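Local structure of BH0236 protein (Bacillus halodurans, 5T7A) at residues Y59-L64 with N73-E78; Y35-R40 with Y98-E103; E46-F51 with E82-V87. The protein probably binds beta-1,3-glucan as a family 56 carbohydrate-binding module, helping an enzyme recognise and hydrolyse that polysaccharide. One frame throughout, in Å; residues are numbered along the deposited sequence. Where two conformers were deposited one is given.

Interaction 1: residues Y59-L64 with N73-E78; sequences YVDVHL and NYRMTE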
loop_
_atom_site.group_PDB
_atom_site.type_symbol
_atom_site.label_atom_id
_atom_site.label_comp_id
_atom_site.label_asym_id
_atom_site.label_seq_id
_atom_site.Cartn_x
_atom_site.Cartn_y
_atom_site.Cartn_z
ATOM N N TYR A 59 1.149 -11.678 -7.245
ATOM C CA TYR A 59 2.056 -10.609 -6.826
ATOM C C TYR A 59 1.277 -9.319 -6.671
ATOM O O TYR A 59 0.220 -9.137 -7.307
ATOM C CB TYR A 59 3.162 -10.377 -7.857
ATOM C CG TYR A 59 2.732 -10.020 -9.243
ATOM C CD1 TYR A 59 2.495 -8.717 -9.624
ATOM C CD2 TYR A 59 2.513 -11.000 -10.202
ATOM C CE1 TYR A 59 2.066 -8.403 -10.913
ATOM C CE2 TYR A 59 2.118 -10.680 -11.521
ATOM C CZ TYR A 59 1.893 -9.405 -11.868
ATOM O OH TYR A 59 1.453 -9.090 -13.143
ATOM N N VAL A 60 1.821 -8.451 -5.825
ATOM C CA VAL A 60 1.297 -7.045 -5.742
ATOM C C VAL A 60 2.511 -6.140 -5.580
ATOM O O VAL A 60 3.363 -6.399 -4.753
ATOM C CB VAL A 60 0.389 -6.877 -4.508
ATOM C CG1 VAL A 60 -0.128 -5.484 -4.473
ATOM C CG2 VAL A 60 -0.760 -7.859 -4.565
ATOM N N ASP A 61 2.584 -5.106 -6.423
ATOM C CA ASP A 61 3.549 -4.014 -6.302
ATOM C C ASP A 61 2.879 -2.777 -5.705
ATOM O O ASP A 61 1.692 -2.527 -5.945
ATOM C CB ASP A 61 4.101 -3.620 -7.627
ATOM C CG ASP A 61 4.909 -4.734 -8.296
ATOM O OD1 ASP A 61 5.425 -5.602 -7.599
ATOM O OD2 ASP A 61 4.989 -4.735 -9.551
ATOM N N VAL A 62 3.653 -2.030 -4.910
ATOM C CA VAL A 62 3.235 -0.742 -4.450
ATOM C C VAL A 62 4.091 0.346 -5.039
ATOM O O VAL A 62 5.311 0.150 -5.228
ATOM C CB VAL A 62 3.207 -0.680 -2.900
ATOM C CG1 VAL A 62 4.585 -0.873 -2.272
ATOM C CG2 VAL A 62 2.560 0.593 -2.422
ATOM N N HIS A 63 3.455 1.450 -5.372
ATOM C CA HIS A 63 4.094 2.678 -5.962
ATOM C C HIS A 63 3.889 3.749 -4.907
ATOM O O HIS A 63 2.767 3.907 -4.412
ATOM C CB HIS A 63 3.384 3.071 -7.243
ATOM C CG HIS A 63 3.122 1.913 -8.150
ATOM N ND1 HIS A 63 4.142 1.179 -8.743
ATOM C CD2 HIS A 63 1.984 1.283 -8.479
ATOM C CE1 HIS A 63 3.626 0.169 -9.415
ATOM N NE2 HIS A 63 2.318 0.212 -9.288
ATOM N N LEU A 64 4.972 4.425 -4.454
ATOM C CA LEU A 64 4.790 5.409 -3.377
ATOM C C LEU A 64 5.620 6.638 -3.586
ATOM O O LEU A 64 6.664 6.603 -4.258
ATOM C CB LEU A 64 4.968 4.772 -2.013
ATOM C CG LEU A 64 6.330 4.178 -1.658
ATOM C CD1 LEU A 64 7.203 5.306 -1.149
ATOM C CD2 LEU A 64 6.181 3.045 -0.624
ATOM N N ASN A 73 9.020 2.188 -6.365
ATOM C CA ASN A 73 8.246 1.006 -6.662
ATOM C C ASN A 73 8.818 -0.233 -5.966
ATOM O O ASN A 73 10.030 -0.530 -6.088
ATOM C CB ASN A 73 8.170 0.784 -8.155
ATOM C CG ASN A 73 7.755 2.053 -8.870
ATOM O OD1 ASN A 73 6.618 2.512 -8.729
ATOM N ND2 ASN A 73 8.701 2.687 -9.552
ATOM N N TYR A 74 7.954 -1.016 -5.302
ATOM C CA TYR A 74 8.414 -2.150 -4.536
ATOM C C TYR A 74 7.456 -3.314 -4.719
ATOM O O TYR A 74 6.233 -3.126 -4.789
ATOM C CB TYR A 74 8.502 -1.877 -3.050
ATOM C CG TYR A 74 9.355 -0.718 -2.632
ATOM C CD1 TYR A 74 10.742 -0.851 -2.530
ATOM C CD2 TYR A 74 8.823 0.538 -2.413
ATOM C CE1 TYR A 74 11.532 0.224 -2.168
ATOM C CE2 TYR A 74 9.586 1.599 -1.993
ATOM C CZ TYR A 74 10.966 1.450 -1.849
ATOM O OH TYR A 74 11.778 2.528 -1.527
ATOM N N ARG A 75 8.004 -4.518 -4.802
ATOM C CA ARG A 75 7.210 -5.733 -4.653
ATOM C C ARG A 75 6.874 -5.854 -3.198
ATOM O O ARG A 75 7.791 -5.890 -2.344
ATOM C CB ARG A 75 7.983 -6.954 -5.221
ATOM C CG ARG A 75 7.293 -8.289 -5.010
ATOM C CD ARG A 75 6.011 -8.415 -5.791
ATOM N NE ARG A 75 6.144 -8.226 -7.238
ATOM C CZ ARG A 75 6.628 -9.150 -8.073
ATOM N NH1 ARG A 75 6.965 -10.327 -7.643
ATOM N NH2 ARG A 75 6.733 -8.886 -9.341
ATOM N N MET A 76 5.592 -5.952 -2.873
ATOM C CA MET A 76 5.142 -6.124 -1.524
ATOM C C MET A 76 5.489 -7.529 -1.058
ATOM O O MET A 76 5.729 -8.455 -1.878
ATOM C CB MET A 76 3.633 -5.801 -1.430
ATOM C CG MET A 76 3.315 -4.394 -1.913
ATOM S SD MET A 76 1.536 -3.993 -1.611
ATOM C CE MET A 76 1.560 -3.474 0.075
ATOM N N THR A 77 5.481 -7.692 0.250
ATOM C CA THR A 77 5.700 -8.979 0.902
ATOM C C THR A 77 4.410 -9.653 1.235
ATOM O O THR A 77 3.558 -9.065 1.877
ATOM C CB THR A 77 6.518 -8.807 2.150
ATOM O OG1 THR A 77 7.771 -8.178 1.783
ATOM C CG2 THR A 77 6.810 -10.212 2.761
ATOM N N GLU A 78 4.260 -10.912 0.841
ATOM C CA GLU A 78 3.044 -11.672 1.101
ATOM C C GLU A 78 3.081 -12.309 2.459
ATOM O O GLU A 78 4.081 -12.915 2.828
ATOM C CB GLU A 78 2.854 -12.774 0.050
ATOM C CG GLU A 78 1.473 -13.441 -0.004
ATOM C CD GLU A 78 1.306 -14.658 0.895
ATOM O OE1 GLU A 78 2.322 -15.178 1.430
ATOM O OE2 GLU A 78 0.152 -15.110 1.060
HETATM O O HOH W 1 5.928 -6.682 -10.950
#
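V62 and Y74 face each other as an antiparallel hydrogen-bonded pair: V62 N reaches Y74 O at 2.8 Å, and Y74 N returns a bond to V62 O. D61–R75 and H63–N73, on either side of this pair, are non-hydrogen-bonded pairs. Strands 60-64 and 73-75 run at 157°, 4.6 Å apart at closest approach, as the two arms of a beta hairpin.

The tight part is apolar. M76 lays its thioether over the valines, with SD 3.6 Å from V60 CG1 and CG 3.8 Å from V62 CG1, while its backbone N bonds to V60 O. F51 of strand 46-53 and F100 of strand 95-103 pack against this buried side.

The other face, carrying D61, H63, N73 and R75, is polar and wetter. The R75 chain leaves with CG anti to the backbone N (chi1 175°), then bends at chi2 and chi3, which turns NE back to D61 OD1 at 2.7 Å. The acid is met on its syn side, with carboxylate and guanidinium planes only 15° apart, and a water joins D61 OD2 to R75 NH2 beside the direct bond. Y59 CB covers one face of the guanidinium, 3.7 Å from R75 CZ. Farther along, H63 ND1 gives its hydrogen to N73 OD1 at 2.8 Å, the oxygen lying near the imidazole plane.

H63 NE2 pairs with T101 OG1, so both ring nitrogens are engaged, which should fix the imidazole's rotation. Direct bond and water bridge together hold carboxylate and guanidinium nearly coplanar, and D61 probably offsets the arginine's charge on this partly exposed face.

Interaction 2: residues Y35-R40 with Y98-E103; sequences YTAGIR and YSFTYE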
loop_
_atom_site.group_PDB
_atom_site.type_symbol
_atom_site.label_atom_id
_atom_site.label_comp_id
_atom_site.label_asym_id
_atom_site.label_seq_id
_atom_site.Cartn_x
_atom_site.Cartn_y
_atom_site.Cartn_z
ATOM N N TYR A 35 -10.254 -5.604 -3.374
ATOM C CA TYR A 35 -9.269 -5.418 -2.275
ATOM C C TYR A 35 -9.766 -4.489 -1.163
ATOM O O TYR A 35 -10.534 -3.520 -1.386
ATOM C CB TYR A 35 -7.951 -4.830 -2.817
ATOM C CG TYR A 35 -8.056 -3.490 -3.478
ATOM C CD1 TYR A 35 -8.056 -2.329 -2.774
ATOM C CD2 TYR A 35 -8.206 -3.395 -4.869
ATOM C CE1 TYR A 35 -8.188 -1.065 -3.375
ATOM C CE2 TYR A 35 -8.373 -2.156 -5.481
ATOM C CZ TYR A 35 -8.389 -1.009 -4.715
ATOM O OH TYR A 35 -8.538 0.243 -5.282
ATOM N N THR A 36 -9.168 -4.690 0.011
ATOM C CA THR A 36 -9.089 -3.663 1.050
ATOM C C THR A 36 -7.623 -3.250 1.079
ATOM O O THR A 36 -6.722 -4.157 0.990
ATOM C CB THR A 36 -9.426 -4.190 2.431
ATOM O OG1 THR A 36 -10.727 -4.794 2.372
ATOM C CG2 THR A 36 -9.456 -3.068 3.428
ATOM N N ALA A 37 -7.359 -1.941 1.106
ATOM C CA ALA A 37 -5.967 -1.509 1.120
ATOM C C ALA A 37 -5.833 -0.259 1.944
ATOM O O ALA A 37 -6.792 0.481 2.109
ATOM C CB ALA A 37 -5.439 -1.238 -0.287
ATOM N N GLY A 38 -4.635 -0.003 2.492
ATOM C CA GLY A 38 -4.550 1.175 3.306
ATOM C C GLY A 38 -3.299 1.186 4.162
ATOM O O GLY A 38 -2.262 0.610 3.820
ATOM N N ILE A 39 -3.429 1.890 5.288
ATOM C CA ILE A 39 -2.340 2.081 6.246
ATOM C C ILE A 39 -2.724 1.440 7.578
ATOM O O ILE A 39 -3.829 1.686 8.085
ATOM C CB ILE A 39 -2.040 3.555 6.445
ATOM C CG1 ILE A 39 -1.759 4.254 5.096
ATOM C CG2 ILE A 39 -0.884 3.734 7.405
ATOM C CD1 ILE A 39 -0.618 3.756 4.242
ATOM N N ARG A 40 -1.820 0.653 8.172
ATOM C CA ARG A 40 -2.034 0.071 9.465
ATOM C C ARG A 40 -0.684 0.016 10.237
ATOM O O ARG A 40 0.326 0.492 9.712
ATOM C CB ARG A 40 -2.699 -1.304 9.365
ATOM C CG ARG A 40 -1.837 -2.359 8.732
ATOM C CD ARG A 40 -2.667 -3.645 8.607
ATOM N NE ARG A 40 -1.928 -4.730 8.041
ATOM C CZ ARG A 40 -2.423 -5.784 7.433
ATOM N NH1 ARG A 40 -3.724 -5.926 7.222
ATOM N NH2 ARG A 40 -1.627 -6.695 6.966
ATOM N N TYR A 98 0.226 6.571 -2.396
ATOM C CA TYR A 98 0.513 5.185 -2.691
ATOM C C TYR A 98 -0.556 4.628 -3.596
ATOM O O TYR A 98 -1.722 5.013 -3.543
ATOM C CB TYR A 98 0.627 4.339 -1.429
ATOM C CG TYR A 98 -0.586 4.334 -0.538
ATOM C CD1 TYR A 98 -0.822 5.386 0.355
ATOM C CD2 TYR A 98 -1.474 3.272 -0.513
ATOM C CE1 TYR A 98 -1.912 5.402 1.171
ATOM C CE2 TYR A 98 -2.554 3.268 0.284
ATOM C CZ TYR A 98 -2.802 4.296 1.135
ATOM O OH TYR A 98 -3.914 4.267 1.942
ATOM N N SER A 99 -0.102 3.780 -4.525
ATOM C CA SER A 99 -1.008 3.074 -5.451
ATOM C C SER A 99 -0.498 1.673 -5.609
ATOM O O SER A 99 0.621 1.371 -5.149
ATOM C CB SER A 99 -1.058 3.752 -6.778
ATOM O OG SER A 99 0.253 3.875 -7.327
ATOM N N PHE A 100 -1.318 0.803 -6.194
ATOM C CA PHE A 100 -0.955 -0.586 -6.335
ATOM C C PHE A 100 -1.083 -1.089 -7.744
ATOM O O PHE A 100 -1.989 -0.667 -8.478
ATOM C CB PHE A 100 -1.840 -1.475 -5.434
ATOM C CG PHE A 100 -1.838 -1.034 -3.983
ATOM C CD1 PHE A 100 -0.896 -1.494 -3.103
ATOM C CD2 PHE A 100 -2.810 -0.131 -3.529
ATOM C CE1 PHE A 100 -0.916 -1.084 -1.753
ATOM C CE2 PHE A 100 -2.811 0.267 -2.243
ATOM C CZ PHE A 100 -1.873 -0.181 -1.332
ATOM N N THR A 101 -0.263 -2.093 -8.050
ATOM C CA THR A 101 -0.488 -2.897 -9.242
ATOM C C THR A 101 -0.613 -4.326 -8.706
ATOM O O THR A 101 0.340 -4.829 -8.112
ATOM C CB THR A 101 0.650 -2.727 -10.275
ATOM O OG1 THR A 101 0.681 -1.379 -10.760
ATOM C CG2 THR A 101 0.446 -3.681 -11.442
ATOM N N TYR A 102 -1.763 -4.953 -8.958
ATOM C CA TYR A 102 -2.047 -6.264 -8.437
ATOM C C TYR A 102 -2.463 -7.222 -9.509
ATOM O O TYR A 102 -3.144 -6.890 -10.442
ATOM C CB TYR A 102 -3.151 -6.219 -7.381
ATOM C CG TYR A 102 -4.452 -5.695 -7.803
ATOM C CD1 TYR A 102 -4.725 -4.339 -7.849
ATOM C CD2 TYR A 102 -5.514 -6.595 -8.095
ATOM C CE1 TYR A 102 -5.994 -3.895 -8.231
ATOM C CE2 TYR A 102 -6.755 -6.152 -8.458
ATOM C CZ TYR A 102 -7.025 -4.798 -8.509
ATOM O OH TYR A 102 -8.253 -4.335 -8.877
ATOM N N GLU A 103 -2.018 -8.449 -9.350
ATOM C CA GLU A 103 -2.394 -9.501 -10.294
ATOM C C GLU A 103 -3.750 -10.094 -9.812
ATOM O O GLU A 103 -4.033 -10.208 -8.591
ATOM C CB GLU A 103 -1.326 -10.544 -10.272
ATOM C CG GLU A 103 -1.470 -11.634 -11.326
ATOM C CD GLU A 103 -2.265 -12.822 -10.869
ATOM O OE1 GLU A 103 -2.586 -12.993 -9.669
ATOM O OE2 GLU A 103 -2.593 -13.644 -11.779
#
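Strands 35-40 and 98-103 run roughly antiparallel, at 143°, but their axes come no nearer than 9.0 Å and no hydrogen bond links them. Such a separation is that of two layers meeting through side chains, with A37 opposite F100 and G38 opposite Y98.

At one end, Y35 turns its edge toward the face of Y102 in an offset edge-to-face pair, ring planes at 68° and centroids 5.6 Å apart. The Y102 hydroxyl is held by D34. In the middle, A37 CB lies 3.6 Å from F100 CE2, with CZ of the same ring next nearest. At the far end, I39 CD1 sits over the Y98 ring, 4.1 Å from its centroid, as a CH-pi contact; chi1 of -54° sets I39 CG1 beside the backbone N, and a bend at chi2 then brings CD1 over the ring. Y98 OH approaches the backbone at G38 CA (3.4 Å).

F51 of strand 46-53 also meets Y35, F100 and Y102, extending the aromatic cluster. All seven touching residues are buried, and this face-to-face packing of antiparallel strands across an apolar interior is consistent with a beta-sandwich-like core, as in many carbohydrate-binding modules.

Interaction 3: residues E46-F51 with E82-V87; sequences EVTIFF and EWERVV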
loop_
_atom_site.group_PDB
_atom_site.type_symbol
_atom_site.label_atom_id
_atom_site.label_comp_id
_atom_site.label_asym_id
_atom_site.label_seq_id
_atom_site.Cartn_x
_atom_site.Cartn_y
_atom_site.Cartn_z
ATOM N N GLU A 46 7.276 4.019 12.065
ATOM C CA GLU A 46 6.892 3.255 10.848
ATOM C C GLU A 46 5.400 3.185 10.690
ATOM O O GLU A 46 4.645 3.412 11.612
ATOM C CB GLU A 46 7.445 1.856 10.802
ATOM C CG GLU A 46 6.812 0.855 11.688
ATOM C CD GLU A 46 7.383 -0.554 11.548
ATOM O OE1 GLU A 46 8.609 -0.731 11.560
ATOM O OE2 GLU A 46 6.585 -1.507 11.445
ATOM N N VAL A 47 4.978 2.944 9.443
ATOM C CA VAL A 47 3.583 2.551 9.149
ATOM C C VAL A 47 3.698 1.412 8.216
ATOM O O VAL A 47 4.748 1.215 7.531
ATOM C CB VAL A 47 2.711 3.668 8.506
ATOM C CG1 VAL A 47 2.779 4.964 9.335
ATOM C CG2 VAL A 47 3.137 3.981 7.087
ATOM N N THR A 48 2.603 0.633 8.089
ATOM C CA THR A 48 2.567 -0.455 7.116
ATOM C C THR A 48 1.508 -0.180 6.076
ATOM O O THR A 48 0.354 0.008 6.403
ATOM C CB THR A 48 2.310 -1.810 7.772
ATOM O OG1 THR A 48 3.446 -2.122 8.618
ATOM C CG2 THR A 48 2.150 -2.903 6.703
ATOM N N ILE A 49 1.916 -0.155 4.815
ATOM C CA ILE A 49 0.929 -0.168 3.699
ATOM C C ILE A 49 0.505 -1.594 3.514
ATOM O O ILE A 49 1.361 -2.507 3.359
ATOM C CB ILE A 49 1.520 0.329 2.372
ATOM C CG1 ILE A 49 2.069 1.768 2.523
ATOM C CG2 ILE A 49 0.451 0.340 1.280
ATOM C CD1 ILE A 49 2.883 2.246 1.346
ATOM N N PHE A 50 -0.817 -1.824 3.489
ATOM C CA PHE A 50 -1.310 -3.183 3.317
ATOM C C PHE A 50 -2.252 -3.233 2.135
ATOM O O PHE A 50 -2.920 -2.278 1.799
ATOM C CB PHE A 50 -2.002 -3.733 4.536
ATOM C CG PHE A 50 -3.378 -3.155 4.802
ATOM C CD1 PHE A 50 -3.505 -1.937 5.467
ATOM C CD2 PHE A 50 -4.529 -3.797 4.369
ATOM C CE1 PHE A 50 -4.763 -1.417 5.749
ATOM C CE2 PHE A 50 -5.810 -3.271 4.609
ATOM C CZ PHE A 50 -5.935 -2.089 5.313
ATOM N N PHE A 51 -2.330 -4.415 1.563
ATOM C CA PHE A 51 -3.225 -4.718 0.410
ATOM C C PHE A 51 -3.746 -6.147 0.587
ATOM O O PHE A 51 -2.974 -7.109 0.644
ATOM C CB PHE A 51 -2.436 -4.571 -0.890
ATOM C CG PHE A 51 -3.286 -4.710 -2.155
ATOM C CD1 PHE A 51 -3.846 -3.583 -2.735
ATOM C CD2 PHE A 51 -3.550 -5.963 -2.703
ATOM C CE1 PHE A 51 -4.645 -3.666 -3.868
ATOM C CE2 PHE A 51 -4.321 -6.047 -3.808
ATOM C CZ PHE A 51 -4.884 -4.939 -4.378
ATOM N N GLU A 82 -2.282 -11.614 2.477
ATOM C CA GLU A 82 -2.226 -10.151 2.470
ATOM C C GLU A 82 -0.878 -9.790 1.928
ATOM O O GLU A 82 -0.038 -10.686 1.789
ATOM C CB GLU A 82 -2.356 -9.582 3.880
ATOM C CG GLU A 82 -3.673 -9.830 4.563
ATOM C CD GLU A 82 -3.795 -8.990 5.791
ATOM O OE1 GLU A 82 -4.632 -8.091 5.799
ATOM O OE2 GLU A 82 -3.001 -9.138 6.746
ATOM N N TRP A 83 -0.673 -8.512 1.619
ATOM C CA TRP A 83 0.596 -8.000 1.068
ATOM C C TRP A 83 0.931 -6.719 1.839
ATOM O O TRP A 83 0.080 -5.860 2.102
ATOM C CB TRP A 83 0.495 -7.754 -0.383
ATOM C CG TRP A 83 0.174 -8.953 -1.186
ATOM C CD1 TRP A 83 -1.041 -9.591 -1.306
ATOM C CD2 TRP A 83 1.100 -9.732 -1.937
ATOM N NE1 TRP A 83 -0.915 -10.675 -2.105
ATOM C CE2 TRP A 83 0.397 -10.820 -2.458
ATOM C CE3 TRP A 83 2.458 -9.619 -2.208
ATOM C CZ2 TRP A 83 1.007 -11.760 -3.274
ATOM C CZ3 TRP A 83 3.048 -10.602 -3.010
ATOM C CH2 TRP A 83 2.301 -11.635 -3.515
ATOM N N GLU A 84 2.202 -6.568 2.193
ATOM C CA GLU A 84 2.631 -5.464 3.066
ATOM C C GLU A 84 3.889 -4.799 2.579
ATOM O O GLU A 84 4.751 -5.464 1.951
ATOM C CB GLU A 84 2.948 -5.982 4.457
ATOM C CG GLU A 84 1.713 -6.505 5.128
ATOM C CD GLU A 84 1.949 -7.113 6.516
ATOM O OE1 GLU A 84 2.950 -7.905 6.677
ATOM O OE2 GLU A 84 1.074 -6.870 7.401
ATOM N N ARG A 85 3.992 -3.509 2.873
ATOM C CA ARG A 85 5.234 -2.759 2.719
ATOM C C ARG A 85 5.322 -1.799 3.925
ATOM O O ARG A 85 4.496 -0.920 4.091
ATOM C CB ARG A 85 5.299 -2.017 1.407
ATOM C CG ARG A 85 6.481 -1.079 1.280
ATOM C CD ARG A 85 7.743 -1.787 0.983
ATOM N NE ARG A 85 8.864 -0.826 1.080
ATOM C CZ ARG A 85 10.111 -1.232 0.917
ATOM N NH1 ARG A 85 10.343 -2.496 0.591
ATOM N NH2 ARG A 85 11.101 -0.351 1.069
ATOM N N VAL A 86 6.411 -1.903 4.668
ATOM C CA VAL A 86 6.696 -0.996 5.788
ATOM C C VAL A 86 7.388 0.257 5.249
ATOM O O VAL A 86 8.324 0.180 4.444
ATOM C CB VAL A 86 7.546 -1.729 6.879
ATOM C CG1 VAL A 86 7.928 -0.775 8.003
ATOM C CG2 VAL A 86 6.800 -2.900 7.478
ATOM N N VAL A 87 6.892 1.405 5.635
ATOM C CA VAL A 87 7.481 2.675 5.296
ATOM C C VAL A 87 8.002 3.249 6.595
ATOM O O VAL A 87 7.241 3.493 7.546
ATOM C CB VAL A 87 6.478 3.630 4.694
ATOM C CG1 VAL A 87 7.137 4.968 4.383
ATOM C CG2 VAL A 87 5.933 3.021 3.427
#
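With chi1 of -58° and chi2 of 170°, I49 extends CD1 to V87 CG2, 3.8 Å away; chi1 of 179° in V87 leaves that methyl beside the backbone N and anti to the carbonyl carbon. V47 CG2 lies beside V87 CB, the two valines pointing the same way, so V47, I49 and V87 form a continuous apolar patch. On this face F51 and W83 are neighbours at their CB atoms, and W83 has F51 O near its ring plane, at the edge. R85, also on this side, makes a cation-pi contact with Y74.

The reverse face carries T48, F50, E84 and V86. T48 splits its branches: OG1 touches V86 CG2 at 3.6 Å, whereas CG2 meets E84 CB at 3.9 Å. At the strand end, V86 CG1 rests against the E46 carboxylate carbon CD, 3.6 Å away. E82 and E84 both form salt bridges with R40 of strand 35-40, across the intervening strand 46-53, and E84 also pairs with R79.

V47–V87, I49–R85 and F51–W83 each exchange two N-H...O bonds; V87 N to V47 O, for example, measures 2.9 Å. CA-H...O contacts, such as E84 CA to I49 O at 3.2 Å, fill in between. This regular alternation of hydrogen-bonded and non-hydrogen-bonded pairs, with V47, I49, F51, W83 and V87 buried, is typical of an antiparallel sheet, here probably one layer of a sandwich-like module.

The three contacts have centres about 9 Å apart from one another, so they form one compact cluster. Along the chain they are nested: 59-64/73-78 lies within the loop closed by 46-51/82-87, and that in turn within the loop closed by 35-40/98-103. Interactions 1 and 3 pair neighbouring strands side by side, and T77 O to E84 N joins strands 72-79 and 82-88. Interaction 2 instead spans the interior. It meets interaction 1 where D61 N bonds to T101 O, and interaction 3 through R40's salt bridges. One antiparallel sheet, folded so that its strands face each other, thus builds the module's all-beta scaffold.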